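Local atomic coordinates of protein induced by osmotic stress (Scheffersomyces stipitis, PDB entry 5YWN), a protein that binds NADP and acts as a haloketone reductase, probably reducing the ketone to an alcohol, as a member of the dihydroflavonol-4-reductase subfamily of the epimerase/dehydratase family. Residues V5-A10 and L78-P83; G62-A67 and K104-S109; P98-T103 and Q168-A173; G9-L14 and G31-E36. The protein carries 1 engineered substitution. All coordinates share one frame; numbering follows the deposited sequence.

How the interactions relate
All four contacts lie in the Rossmann-type dinucleotide-binding part of the chain. Interaction 1 joins neighbouring strands 4-7 and 74-79; interaction 4, its centre about 7 Å away, shares Gly-9 and Ala-10 with it and reaches strand 28-33 on the other side of strand 4-7, and both touch NADP. Helix 91-113, which follows strand 74-79, serves interactions 2 and 3, whose centres are about 13 Å apart; it meets the turn before helix 65-70 in one and helix 159-181 in the other. Along the chain, 9-14/31-36 closes before either helical contact opens. Phe-64 of interaction 2 packs on Phe-6, Ser-8 and Ser-32, so its turn bears on the strands leading into the cofactor-binding loops.

Interaction 1 (V5-A10 and L78-P83); sequences VFVSGA and LHTASP. With NAP (NADP nicotinamide-adenine-dinucleotide phosphate), chain B.
Ser-8 OG is gripped by three groups of 78-83. Thr-80 N donates to it over 2.9 Å along a bent path, Ala-81 N gives a longer but nearly straight bond (173° at the hydrogen), and His-79 ND1 lies 2.8 Å from Ser-8 OG, which sits at the imidazole edge near the ring plane; this last bond could run either way. A chi1 of 74°, setting OG between its own backbone N and carbonyl carbon, turns the hydroxyl to this cluster. With an alanine at Ser-8, the two buried N-H groups would probably be left without an acceptor and the imidazole would be held through NE2, by Thr-103, without its ND1 partner. The touching parts, 5-9 and 78-81, run in directions 8° apart, and the strands pair in parallel register in the Rossmann sheet: Leu-78 N donates to Phe-6 O at 2.8 Å, and Ser-8 N to Leu-78 O at 3.0 Å. On the face that helix 13-24 covers, Leu-78 CD1 packs 3.7 Å from Val-5 CG1 and also touches Val-7 CG2. Past the strand ends, Thr-80 OG1 donates to Ser-8 O at 2.7 Å, tilted from the carbonyl plane, while one water donates to both Thr-80 OG1 and Gly-9 O. A side chain on Gly-9 would collide with Ala-81 CB. Thr-80 O in turn accepts from the NADP ribose hydroxyl O3D at 2.6 Å.

Interaction 2 (G62-A67 and K104-S109); sequences GAFDEA and KYVLQS
A type I turn from Gly-62 to Asp-65, closed by Asp-65 N bonding to Gly-62 O at 3.1 Å, leads into helix 65-70 and brings Asp-65 CA to 5.4 Å from Ser-109 CA on helix 91-113. The direct polar link is short: Ser-109 OG donates to Asp-65 OD1 at 2.6 Å, meeting the carboxylate oxygen nearly along its C-O bond. Chi1 of -74° in Ser-109, with OG anti to the carbonyl carbon, directs the hydroxyl to the turn. One water bridges the two sides, accepting from Phe-64 N and donating to Ser-109 OG at 2.7 Å; it lies at the edge of the Phe-64 ring, in its plane. A second water accepts from Gly-62 N and donates to Tyr-105 O, so the turn is joined to the helix by water as well as by side chains. The apolar half is Phe-64, whose CD1 and CE1 both meet Val-106 CG2; the CE1 contact is 3.4 Å and the two side chains cross obliquely. Val-55 and Leu-58 also touch Phe-64, whereas Val-106 reaches Phe-77 and His-79 of strand 74-79. Leu-107 of the same turn of helix 91-113 packs on Ala-174 and Phe-177 of helix 159-181.

Interaction 3 (P98-T103 and Q168-A173); sequences PAINGT and QFAERA
Phe-169, whose CB receives Ile-100 CD1 of 98-103 at 3.4 Å, carries the amide of Gln-168 on one face of its ring: Gln-168 CD stands 3.8 Å above the ring plane, offset toward the rim. The setting is a pair of neighbouring helices flanking the Rossmann sheet; the axes of 98-103 and 168-173 approach to 8.1 Å at 14°. The Gln-168 amide lies at the edge of the Arg-172 guanidinium, in its plane. Arg-172 grips Gln-168 OE1 side-on with two nitrogens; the NE bond of 2.9 Å falls in the carbonyl plane on a lone pair, while NH1 approaches from above that plane. The helices come close at Ala-170, whose CA lies 4.2 Å from Ile-100 CA and whose CB touches Ala-99 O at 3.5 Å, a methyl leaving little to hold the backbones apart. Ile-100 and Phe-169 point the same way, side by side, with Ile-100 CG1 also against Ala-170 N. Chi1 of -61° in Ile-100 places CG1 anti to the carbonyl carbon, which brings CG1 and CD1 alongside Phe-169 CB. Tyr-122 of strand 119-123 touches Thr-103 and Ala-170, joining the helix pair to the sheet. Helix 159-181 also carries Tyr-163 and Lys-167, which bind NADP. Within its own helix Thr-103 OG1 donates to Ala-99 O at 2.9 Å, and that oxygen also accepts from Thr-103 N; Ala-170 CB packs 3.9 Å from Thr-103 OG1.

Interaction 4 (G9-L14 and G31-E36); sequences GATGYL and GSVRSE. With NAP (NADP nicotinamide-adenine-dinucleotide phosphate), chain B.
Ala-10 and Gly-9 press against Gly-31 and Ser-32 in the tight half of this contact, where the glycine-rich dinucleotide-binding loop after strand 4-7 meets strand 28-33 within the Rossmann beta-alpha-beta unit (strand 4-7, helix 13-24, strand 28-33). Ala-10 N donates to Ser-32 O at 2.9 Å (166° at the hydrogen), and Gly-9 N to Ser-32 OG at 3.0 Å. A chi1 of 82° in Ser-32 swings OG toward the loop, within reach of Gly-9 N. Ala-10 CB rests 3.8 Å from Gly-31 CA, where any side chain on Gly-31 would clash. Gly-12, at the helix N-cap, is equally constrained: a CB there would run into NADP O5B. Beyond it Tyr-13 N and Leu-14 N give weak bonds to the cofactor diphosphate. The other half is looser and partly exposed. Thr-11 CG2 meets Val-33 CG1 at 4.0 Å, and a water accepts from Arg-34 N while donating to NADP O2B. Arg-34, its chain bent at chi3, turns one guanidinium face to the adenine, whose C4A is 3.7 Å above the guanidinium plane. A leucine at Arg-34 would probably leave the 2'-phosphate without this positive partner and take the flat guanidinium from one face of the adenine. Arg-34 NH1 reaches phosphate oxygen O2X of NADP in a bond of 3.1 Å, 168° at the hydrogen.

Interaction 1 (V5-A10 and L78-P83)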
# COMPACT_ATOMS: atom_id res chain seq x y z
N VAL A 5 10.42 2.60 -14.92
CA VAL A 5 9.37 1.99 -14.17
C VAL A 5 8.07 2.80 -14.21
O VAL A 5 8.08 3.93 -13.94
CB VAL A 5 9.80 1.74 -12.71
CG1 VAL A 5 8.69 1.16 -11.90
CG2 VAL A 5 11.06 0.93 -12.62
N PHE A 6 6.97 2.17 -14.55
CA PHE A 6 5.68 2.81 -14.51
C PHE A 6 4.97 2.57 -13.17
O PHE A 6 4.90 1.46 -12.72
CB PHE A 6 4.80 2.37 -15.66
CG PHE A 6 3.66 3.27 -15.92
CD1 PHE A 6 2.62 3.34 -15.06
CD2 PHE A 6 3.66 4.07 -17.03
CE1 PHE A 6 1.58 4.18 -15.31
CE2 PHE A 6 2.64 4.93 -17.28
CZ PHE A 6 1.60 4.98 -16.43
N VAL A 7 4.49 3.63 -12.56
CA VAL A 7 3.77 3.53 -11.30
C VAL A 7 2.40 4.19 -11.38
O VAL A 7 2.30 5.37 -11.46
CB VAL A 7 4.56 4.15 -10.14
CG1 VAL A 7 3.80 4.06 -8.85
CG2 VAL A 7 5.96 3.60 -10.01
N SER A 8 1.35 3.40 -11.33
CA SER A 8 0.01 3.92 -11.29
C SER A 8 -0.31 4.59 -9.94
O SER A 8 0.21 4.21 -8.97
CB SER A 8 -1.01 2.86 -11.65
OG SER A 8 -1.20 1.95 -10.65
N GLY A 9 -1.19 5.56 -9.95
CA GLY A 9 -1.49 6.31 -8.75
C GLY A 9 -0.32 6.93 -8.03
O GLY A 9 -0.11 6.71 -6.90
N ALA A 10 0.46 7.70 -8.76
CA ALA A 10 1.68 8.26 -8.27
C ALA A 10 1.55 9.28 -7.11
O ALA A 10 2.47 9.56 -6.47
CB ALA A 10 2.46 8.86 -9.39
N LEU A 78 4.17 -1.09 -11.98
CA LEU A 78 3.64 -1.24 -10.65
C LEU A 78 2.26 -0.60 -10.55
O LEU A 78 2.12 0.60 -10.56
CB LEU A 78 4.61 -0.69 -9.66
CG LEU A 78 6.09 -0.95 -9.91
CD1 LEU A 78 6.99 -0.25 -8.95
CD2 LEU A 78 6.38 -2.42 -9.90
N HIS A 79 1.26 -1.44 -10.46
CA HIS A 79 -0.11 -1.02 -10.31
C HIS A 79 -0.51 -0.88 -8.84
O HIS A 79 -0.79 -1.83 -8.17
CB HIS A 79 -1.02 -1.99 -11.02
CG HIS A 79 -2.46 -1.59 -11.01
ND1 HIS A 79 -2.87 -0.30 -11.11
CD2 HIS A 79 -3.58 -2.33 -10.92
CE1 HIS A 79 -4.18 -0.25 -11.09
NE2 HIS A 79 -4.63 -1.47 -10.97
N THR A 80 -0.48 0.34 -8.37
CA THR A 80 -0.77 0.64 -6.98
C THR A 80 -2.07 1.41 -6.71
O THR A 80 -2.58 1.37 -5.65
CB THR A 80 0.39 1.41 -6.31
OG1 THR A 80 0.34 2.76 -6.69
CG2 THR A 80 1.74 0.86 -6.68
N ALA A 81 -2.57 2.10 -7.70
CA ALA A 81 -3.77 2.85 -7.55
C ALA A 81 -4.99 1.99 -7.28
O ALA A 81 -5.24 1.07 -7.95
CB ALA A 81 -3.99 3.74 -8.74
N SER A 82 -5.71 2.35 -6.24
CA SER A 82 -6.94 1.75 -5.86
C SER A 82 -7.74 2.71 -5.00
O SER A 82 -7.18 3.45 -4.26
CB SER A 82 -6.69 0.51 -5.02
OG SER A 82 -7.48 -0.52 -5.41
N PRO A 83 -9.05 2.60 -5.02
CA PRO A 83 -9.86 3.35 -4.07
C PRO A 83 -9.59 2.94 -2.66
O PRO A 83 -9.38 1.82 -2.32
CB PRO A 83 -11.26 3.01 -4.45
CG PRO A 83 -11.20 2.37 -5.75
CD PRO A 83 -9.86 1.80 -5.90
PA NAP B . -3.89 6.40 -0.77
O1A NAP B . -2.77 7.12 -0.06
O2A NAP B . -5.27 7.01 -0.79
O5B NAP B . -3.44 6.13 -2.29
C5B NAP B . -4.41 5.88 -3.30
C4B NAP B . -3.99 6.56 -4.60
O4B NAP B . -4.62 5.92 -5.71
C3B NAP B . -4.38 8.03 -4.62
O3B NAP B . -3.21 8.86 -4.73
C2B NAP B . -5.28 8.21 -5.82
O2B NAP B . -4.73 9.16 -6.73
C1B NAP B . -5.40 6.84 -6.48
N9A NAP B . -6.82 6.41 -6.50
C8A NAP B . -7.58 6.14 -5.42
N7A NAP B . -8.83 5.78 -5.79
C5A NAP B . -8.89 5.81 -7.13
C6A NAP B . -9.91 5.53 -8.16
N6A NAP B . -11.16 5.14 -7.82
N1A NAP B . -9.56 5.69 -9.46
C2A NAP B . -8.32 6.08 -9.82
N3A NAP B . -7.35 6.35 -8.93
C4A NAP B . -7.56 6.23 -7.60
O3 NAP B . -4.01 4.92 -0.16
PN NAP B . -2.70 4.15 0.37
O1N NAP B . -2.87 3.88 1.85
O2N NAP B . -1.48 4.89 -0.12
O5D NAP B . -2.77 2.74 -0.41
C5D NAP B . -1.93 2.49 -1.53
C4D NAP B . -2.24 1.11 -2.11
O4D NAP B . -1.71 0.09 -1.26
C3D NAP B . -3.74 0.88 -2.24
O3D NAP B . -4.11 0.72 -3.61
C2D NAP B . -4.05 -0.38 -1.45
O2D NAP B . -4.64 -1.37 -2.29
C1D NAP B . -2.72 -0.86 -0.89
N1N NAP B . -2.80 -0.99 0.57
C2N NAP B . -2.45 0.05 1.34
C3N NAP B . -2.52 -0.04 2.73
C7N NAP B . -2.13 1.12 3.58
O7N NAP B . -2.43 1.12 4.77
N7N NAP B . -1.47 2.14 3.03
C4N NAP B . -2.95 -1.23 3.31
C5N NAP B . -3.30 -2.29 2.48
C6N NAP B . -3.22 -2.14 1.11
P2B NAP B . -5.09 10.72 -6.60
O1X NAP B . -4.92 11.26 -8.00
O2X NAP B . -6.51 10.73 -6.09
O3X NAP B . -4.08 11.25 -5.61
O HOH W 1 -1.18 4.62 -5.36

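Interaction 2 (G62-A67 and K104-S109)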
# COMPACT_ATOMS: atom_id res chain seq x y z
N GLY A 62 -8.91 0.21 -22.13
CA GLY A 62 -7.82 0.94 -22.72
C GLY A 62 -7.37 2.26 -22.09
O GLY A 62 -6.73 3.02 -22.71
N ALA A 63 -7.68 2.45 -20.84
CA ALA A 63 -7.37 3.65 -20.17
C ALA A 63 -5.88 3.99 -20.16
O ALA A 63 -5.55 5.10 -20.28
CB ALA A 63 -7.86 3.57 -18.76
N PHE A 64 -5.02 2.99 -20.05
CA PHE A 64 -3.61 3.17 -20.05
C PHE A 64 -2.92 3.08 -21.43
O PHE A 64 -1.75 3.21 -21.51
CB PHE A 64 -2.95 2.24 -19.05
CG PHE A 64 -3.07 2.69 -17.62
CD1 PHE A 64 -4.11 2.29 -16.85
CD2 PHE A 64 -2.14 3.52 -17.05
CE1 PHE A 64 -4.24 2.73 -15.55
CE2 PHE A 64 -2.25 3.95 -15.77
CZ PHE A 64 -3.31 3.56 -15.02
N ASP A 65 -3.67 2.85 -22.49
CA ASP A 65 -3.07 2.58 -23.78
C ASP A 65 -2.20 3.72 -24.27
O ASP A 65 -1.11 3.51 -24.63
CB ASP A 65 -4.11 2.32 -24.84
CG ASP A 65 -4.70 0.96 -24.77
OD1 ASP A 65 -4.54 0.27 -23.80
OD2 ASP A 65 -5.36 0.57 -25.72
N GLU A 66 -2.72 4.91 -24.22
CA GLU A 66 -1.97 6.02 -24.70
C GLU A 66 -0.72 6.26 -23.89
O GLU A 66 0.31 6.44 -24.42
CB GLU A 66 -2.83 7.25 -24.79
CG GLU A 66 -3.63 7.32 -26.07
CD GLU A 66 -2.78 7.48 -27.33
OE1 GLU A 66 -2.96 6.76 -28.30
OE2 GLU A 66 -1.91 8.32 -27.32
N ALA A 67 -0.83 6.20 -22.58
CA ALA A 67 0.29 6.44 -21.71
C ALA A 67 1.37 5.43 -21.95
O ALA A 67 2.49 5.78 -22.03
CB ALA A 67 -0.16 6.40 -20.28
N LYS A 104 -8.08 -5.23 -14.40
CA LYS A 104 -8.28 -6.01 -15.59
C LYS A 104 -7.88 -5.22 -16.85
O LYS A 104 -7.21 -5.71 -17.69
CB LYS A 104 -9.77 -6.38 -15.68
CG LYS A 104 -10.23 -7.48 -14.75
CD LYS A 104 -11.61 -7.97 -15.09
CE LYS A 104 -12.13 -8.92 -14.05
NZ LYS A 104 -13.43 -9.53 -14.38
N TYR A 105 -8.28 -3.99 -16.93
CA TYR A 105 -7.95 -3.10 -18.03
C TYR A 105 -6.45 -2.68 -18.13
O TYR A 105 -5.94 -2.53 -19.19
CB TYR A 105 -8.93 -1.95 -18.14
CG TYR A 105 -10.36 -2.38 -18.28
CD1 TYR A 105 -10.69 -3.67 -18.54
CD2 TYR A 105 -11.38 -1.48 -18.14
CE1 TYR A 105 -12.00 -4.06 -18.68
CE2 TYR A 105 -12.68 -1.85 -18.29
CZ TYR A 105 -12.98 -3.14 -18.54
OH TYR A 105 -14.25 -3.49 -18.68
N VAL A 106 -5.79 -2.50 -17.00
CA VAL A 106 -4.38 -2.20 -17.02
C VAL A 106 -3.61 -3.37 -17.65
O VAL A 106 -2.83 -3.19 -18.49
CB VAL A 106 -3.84 -1.96 -15.59
CG1 VAL A 106 -2.34 -2.06 -15.48
CG2 VAL A 106 -4.24 -0.61 -15.10
N LEU A 107 -3.90 -4.56 -17.17
CA LEU A 107 -3.22 -5.71 -17.63
C LEU A 107 -3.45 -5.92 -19.13
O LEU A 107 -2.56 -6.23 -19.82
CB LEU A 107 -3.59 -6.92 -16.82
CG LEU A 107 -3.23 -6.89 -15.35
CD1 LEU A 107 -3.88 -8.04 -14.61
CD2 LEU A 107 -1.76 -6.86 -15.13
N GLN A 108 -4.66 -5.74 -19.58
CA GLN A 108 -4.96 -5.87 -20.95
C GLN A 108 -4.22 -4.81 -21.79
O GLN A 108 -3.74 -5.10 -22.82
CB GLN A 108 -6.45 -5.81 -21.18
CG GLN A 108 -6.82 -6.00 -22.62
CD GLN A 108 -6.62 -7.40 -23.10
OE1 GLN A 108 -7.15 -8.31 -22.55
NE2 GLN A 108 -5.86 -7.55 -24.12
N SER A 109 -4.14 -3.60 -21.28
CA SER A 109 -3.42 -2.53 -21.96
C SER A 109 -1.95 -2.88 -22.10
O SER A 109 -1.41 -2.70 -23.13
CB SER A 109 -3.56 -1.20 -21.24
OG SER A 109 -4.80 -0.62 -21.38
O HOH W 2 -7.64 -2.15 -21.40
O HOH W 3 -6.11 0.40 -19.23

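Interaction 3 (P98-T103 and Q168-A173)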
# COMPACT_ATOMS: atom_id res chain seq x y z
N PRO A 98 -13.67 0.23 -9.98
CA PRO A 98 -12.35 0.79 -10.26
C PRO A 98 -11.23 -0.14 -9.88
O PRO A 98 -10.32 -0.17 -10.59
CB PRO A 98 -12.31 2.03 -9.42
CG PRO A 98 -13.68 2.42 -9.30
CD PRO A 98 -14.44 1.15 -9.16
N ALA A 99 -11.31 -0.82 -8.76
CA ALA A 99 -10.30 -1.76 -8.46
C ALA A 99 -10.27 -2.95 -9.42
O ALA A 99 -9.27 -3.26 -9.94
CB ALA A 99 -10.48 -2.25 -7.06
N ILE A 100 -11.39 -3.61 -9.60
CA ILE A 100 -11.45 -4.80 -10.39
C ILE A 100 -11.33 -4.59 -11.91
O ILE A 100 -10.51 -5.15 -12.52
CB ILE A 100 -12.74 -5.58 -10.08
CG1 ILE A 100 -12.82 -5.99 -8.62
CG2 ILE A 100 -12.87 -6.80 -10.96
CD1 ILE A 100 -14.18 -6.41 -8.22
N ASN A 101 -12.18 -3.77 -12.46
CA ASN A 101 -12.07 -3.39 -13.84
C ASN A 101 -10.81 -2.60 -14.16
O ASN A 101 -10.17 -2.88 -15.10
CB ASN A 101 -13.31 -2.66 -14.30
CG ASN A 101 -14.45 -3.61 -14.60
OD1 ASN A 101 -14.38 -4.77 -14.35
ND2 ASN A 101 -15.48 -3.09 -15.12
N GLY A 102 -10.44 -1.69 -13.30
CA GLY A 102 -9.24 -0.95 -13.49
C GLY A 102 -8.04 -1.88 -13.57
O GLY A 102 -7.22 -1.70 -14.40
N THR A 103 -7.98 -2.87 -12.71
CA THR A 103 -6.93 -3.84 -12.76
C THR A 103 -6.93 -4.73 -14.03
O THR A 103 -5.97 -4.87 -14.66
CB THR A 103 -6.83 -4.66 -11.45
OG1 THR A 103 -6.49 -3.82 -10.36
CG2 THR A 103 -5.87 -5.70 -11.57
N GLN A 168 -9.61 -8.46 -2.98
CA GLN A 168 -9.66 -9.84 -3.26
C GLN A 168 -9.97 -10.11 -4.72
O GLN A 168 -9.30 -10.85 -5.30
CB GLN A 168 -10.75 -10.49 -2.41
CG GLN A 168 -10.88 -11.99 -2.56
CD GLN A 168 -12.26 -12.56 -2.24
OE1 GLN A 168 -12.63 -13.56 -2.77
NE2 GLN A 168 -12.97 -11.93 -1.35
N PHE A 169 -10.99 -9.48 -5.25
CA PHE A 169 -11.39 -9.64 -6.64
C PHE A 169 -10.45 -9.11 -7.72
O PHE A 169 -10.22 -9.75 -8.67
CB PHE A 169 -12.87 -9.29 -6.85
CG PHE A 169 -13.77 -10.13 -6.02
CD1 PHE A 169 -13.94 -11.44 -6.29
CD2 PHE A 169 -14.35 -9.63 -4.91
CE1 PHE A 169 -14.71 -12.24 -5.48
CE2 PHE A 169 -15.11 -10.42 -4.09
CZ PHE A 169 -15.29 -11.71 -4.38
N ALA A 170 -9.88 -7.96 -7.48
CA ALA A 170 -8.87 -7.46 -8.35
C ALA A 170 -7.66 -8.38 -8.39
O ALA A 170 -7.27 -8.70 -9.42
CB ALA A 170 -8.47 -6.09 -7.96
N GLU A 171 -7.17 -8.84 -7.25
CA GLU A 171 -6.05 -9.75 -7.21
C GLU A 171 -6.31 -11.10 -7.90
O GLU A 171 -5.52 -11.55 -8.64
CB GLU A 171 -5.47 -9.96 -5.81
CG GLU A 171 -4.08 -10.59 -5.81
CD GLU A 171 -3.57 -11.18 -4.51
OE1 GLU A 171 -3.94 -10.79 -3.45
OE2 GLU A 171 -2.76 -12.07 -4.61
N ARG A 172 -7.48 -11.67 -7.66
CA ARG A 172 -7.91 -12.86 -8.33
C ARG A 172 -7.96 -12.63 -9.85
O ARG A 172 -7.53 -13.41 -10.58
CB ARG A 172 -9.25 -13.31 -7.82
CG ARG A 172 -9.29 -14.02 -6.48
CD ARG A 172 -10.71 -14.42 -6.16
NE ARG A 172 -10.98 -14.87 -4.82
CZ ARG A 172 -10.65 -16.04 -4.34
NH1 ARG A 172 -10.96 -16.35 -3.12
NH2 ARG A 172 -10.03 -16.90 -5.06
N ALA A 173 -8.46 -11.50 -10.26
CA ALA A 173 -8.52 -11.14 -11.64
C ALA A 173 -7.13 -11.04 -12.27
O ALA A 173 -6.93 -11.50 -13.32
CB ALA A 173 -9.29 -9.87 -11.83

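Interaction 4 (G9-L14 and G31-E36)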
# COMPACT_ATOMS: atom_id res chain seq x y z
N GLY A 9 -1.19 5.56 -9.95
CA GLY A 9 -1.49 6.31 -8.75
C GLY A 9 -0.32 6.93 -8.03
O GLY A 9 -0.11 6.71 -6.90
N ALA A 10 0.46 7.70 -8.76
CA ALA A 10 1.68 8.26 -8.27
C ALA A 10 1.55 9.28 -7.11
O ALA A 10 2.47 9.56 -6.47
CB ALA A 10 2.46 8.86 -9.39
N THR A 11 0.39 9.84 -6.94
CA THR A 11 0.09 10.77 -5.87
C THR A 11 0.07 10.19 -4.45
O THR A 11 0.22 10.90 -3.53
CB THR A 11 -1.20 11.55 -6.10
OG1 THR A 11 -2.26 10.66 -6.26
CG2 THR A 11 -1.08 12.40 -7.29
N GLY A 12 -0.17 8.90 -4.34
CA GLY A 12 -0.42 8.23 -3.09
C GLY A 12 0.77 8.05 -2.16
O GLY A 12 1.86 8.25 -2.55
N TYR A 13 0.47 7.71 -0.92
CA TYR A 13 1.43 7.58 0.14
C TYR A 13 2.44 6.48 -0.07
O TYR A 13 3.58 6.72 -0.09
CB TYR A 13 0.65 7.33 1.44
CG TYR A 13 1.37 6.81 2.68
CD1 TYR A 13 2.41 7.49 3.27
CD2 TYR A 13 0.94 5.68 3.30
CE1 TYR A 13 2.99 7.02 4.43
CE2 TYR A 13 1.53 5.20 4.42
CZ TYR A 13 2.56 5.88 4.99
OH TYR A 13 3.09 5.37 6.11
N LEU A 14 1.99 5.28 -0.30
CA LEU A 14 2.86 4.19 -0.69
C LEU A 14 3.58 4.41 -2.04
O LEU A 14 4.70 4.13 -2.19
CB LEU A 14 2.09 2.90 -0.79
CG LEU A 14 2.83 1.71 -1.34
CD1 LEU A 14 4.02 1.48 -0.46
CD2 LEU A 14 1.93 0.50 -1.36
N GLY A 31 4.81 8.08 -13.76
CA GLY A 31 3.69 7.97 -12.89
C GLY A 31 2.36 8.33 -13.50
O GLY A 31 2.30 9.23 -14.24
N SER A 32 1.32 7.58 -13.19
CA SER A 32 -0.04 7.99 -13.53
C SER A 32 -0.71 8.87 -12.46
O SER A 32 -0.63 8.62 -11.30
CB SER A 32 -0.95 6.84 -13.94
OG SER A 32 -1.48 6.15 -12.90
N VAL A 33 -1.38 9.88 -12.92
CA VAL A 33 -2.09 10.79 -12.07
C VAL A 33 -3.46 11.12 -12.63
O VAL A 33 -3.65 11.06 -13.78
CB VAL A 33 -1.31 12.08 -11.87
CG1 VAL A 33 -0.03 11.87 -11.11
CG2 VAL A 33 -1.10 12.83 -13.16
N ARG A 34 -4.39 11.47 -11.79
CA ARG A 34 -5.72 11.82 -12.23
C ARG A 34 -5.88 13.25 -12.72
O ARG A 34 -6.88 13.58 -13.24
CB ARG A 34 -6.80 11.44 -11.22
CG ARG A 34 -7.01 9.96 -11.01
CD ARG A 34 -8.35 9.63 -10.41
NE ARG A 34 -8.36 9.74 -8.98
CZ ARG A 34 -9.41 9.56 -8.22
NH1 ARG A 34 -9.29 9.72 -6.93
NH2 ARG A 34 -10.58 9.26 -8.73
N SER A 35 -4.89 14.09 -12.51
CA SER A 35 -4.91 15.42 -13.05
C SER A 35 -3.54 15.96 -13.43
O SER A 35 -2.55 15.61 -12.87
CB SER A 35 -5.58 16.38 -12.08
OG SER A 35 -4.68 16.87 -11.16
N GLU A 36 -3.57 16.93 -14.31
CA GLU A 36 -2.37 17.56 -14.74
C GLU A 36 -1.63 18.23 -13.59
O GLU A 36 -0.50 18.02 -13.45
CB GLU A 36 -2.74 18.57 -15.81
CG GLU A 36 -1.63 19.30 -16.47
CD GLU A 36 -0.53 18.44 -17.03
OE1 GLU A 36 -0.79 17.48 -17.72
OE2 GLU A 36 0.62 18.78 -16.81
PA NAP B . -3.89 6.40 -0.77
O1A NAP B . -2.77 7.12 -0.06
O2A NAP B . -5.27 7.01 -0.79
O5B NAP B . -3.44 6.13 -2.29
C5B NAP B . -4.41 5.88 -3.30
C4B NAP B . -3.99 6.56 -4.60
O4B NAP B . -4.62 5.92 -5.71
C3B NAP B . -4.38 8.03 -4.62
O3B NAP B . -3.21 8.86 -4.73
C2B NAP B . -5.28 8.21 -5.82
O2B NAP B . -4.73 9.16 -6.73
C1B NAP B . -5.40 6.84 -6.48
N9A NAP B . -6.82 6.41 -6.50
C8A NAP B . -7.58 6.14 -5.42
N7A NAP B . -8.83 5.78 -5.79
C5A NAP B . -8.89 5.81 -7.13
C6A NAP B . -9.91 5.53 -8.16
N6A NAP B . -11.16 5.14 -7.82
N1A NAP B . -9.56 5.69 -9.46
C2A NAP B . -8.32 6.08 -9.82
N3A NAP B . -7.35 6.35 -8.93
C4A NAP B . -7.56 6.23 -7.60
O3 NAP B . -4.01 4.92 -0.16
PN NAP B . -2.70 4.15 0.37
O1N NAP B . -2.87 3.88 1.85
O2N NAP B . -1.48 4.89 -0.12
O5D NAP B . -2.77 2.74 -0.41
C5D NAP B . -1.93 2.49 -1.53
C4D NAP B . -2.24 1.11 -2.11
O4D NAP B . -1.71 0.09 -1.26
C3D NAP B . -3.74 0.88 -2.24
O3D NAP B . -4.11 0.72 -3.61
C2D NAP B . -4.05 -0.38 -1.45
O2D NAP B . -4.64 -1.37 -2.29
C1D NAP B . -2.72 -0.86 -0.89
N1N NAP B . -2.80 -0.99 0.57
C2N NAP B . -2.45 0.05 1.34
C3N NAP B . -2.52 -0.04 2.73
C7N NAP B . -2.13 1.12 3.58
O7N NAP B . -2.43 1.12 4.77
N7N NAP B . -1.47 2.14 3.03
C4N NAP B . -2.95 -1.23 3.31
C5N NAP B . -3.30 -2.29 2.48
C6N NAP B . -3.22 -2.14 1.11
P2B NAP B . -5.09 10.72 -6.60
O1X NAP B . -4.92 11.26 -8.00
O2X NAP B . -6.51 10.73 -6.09
O3X NAP B . -4.08 11.25 -5.61
O HOH W 4 -3.77 10.55 -9.04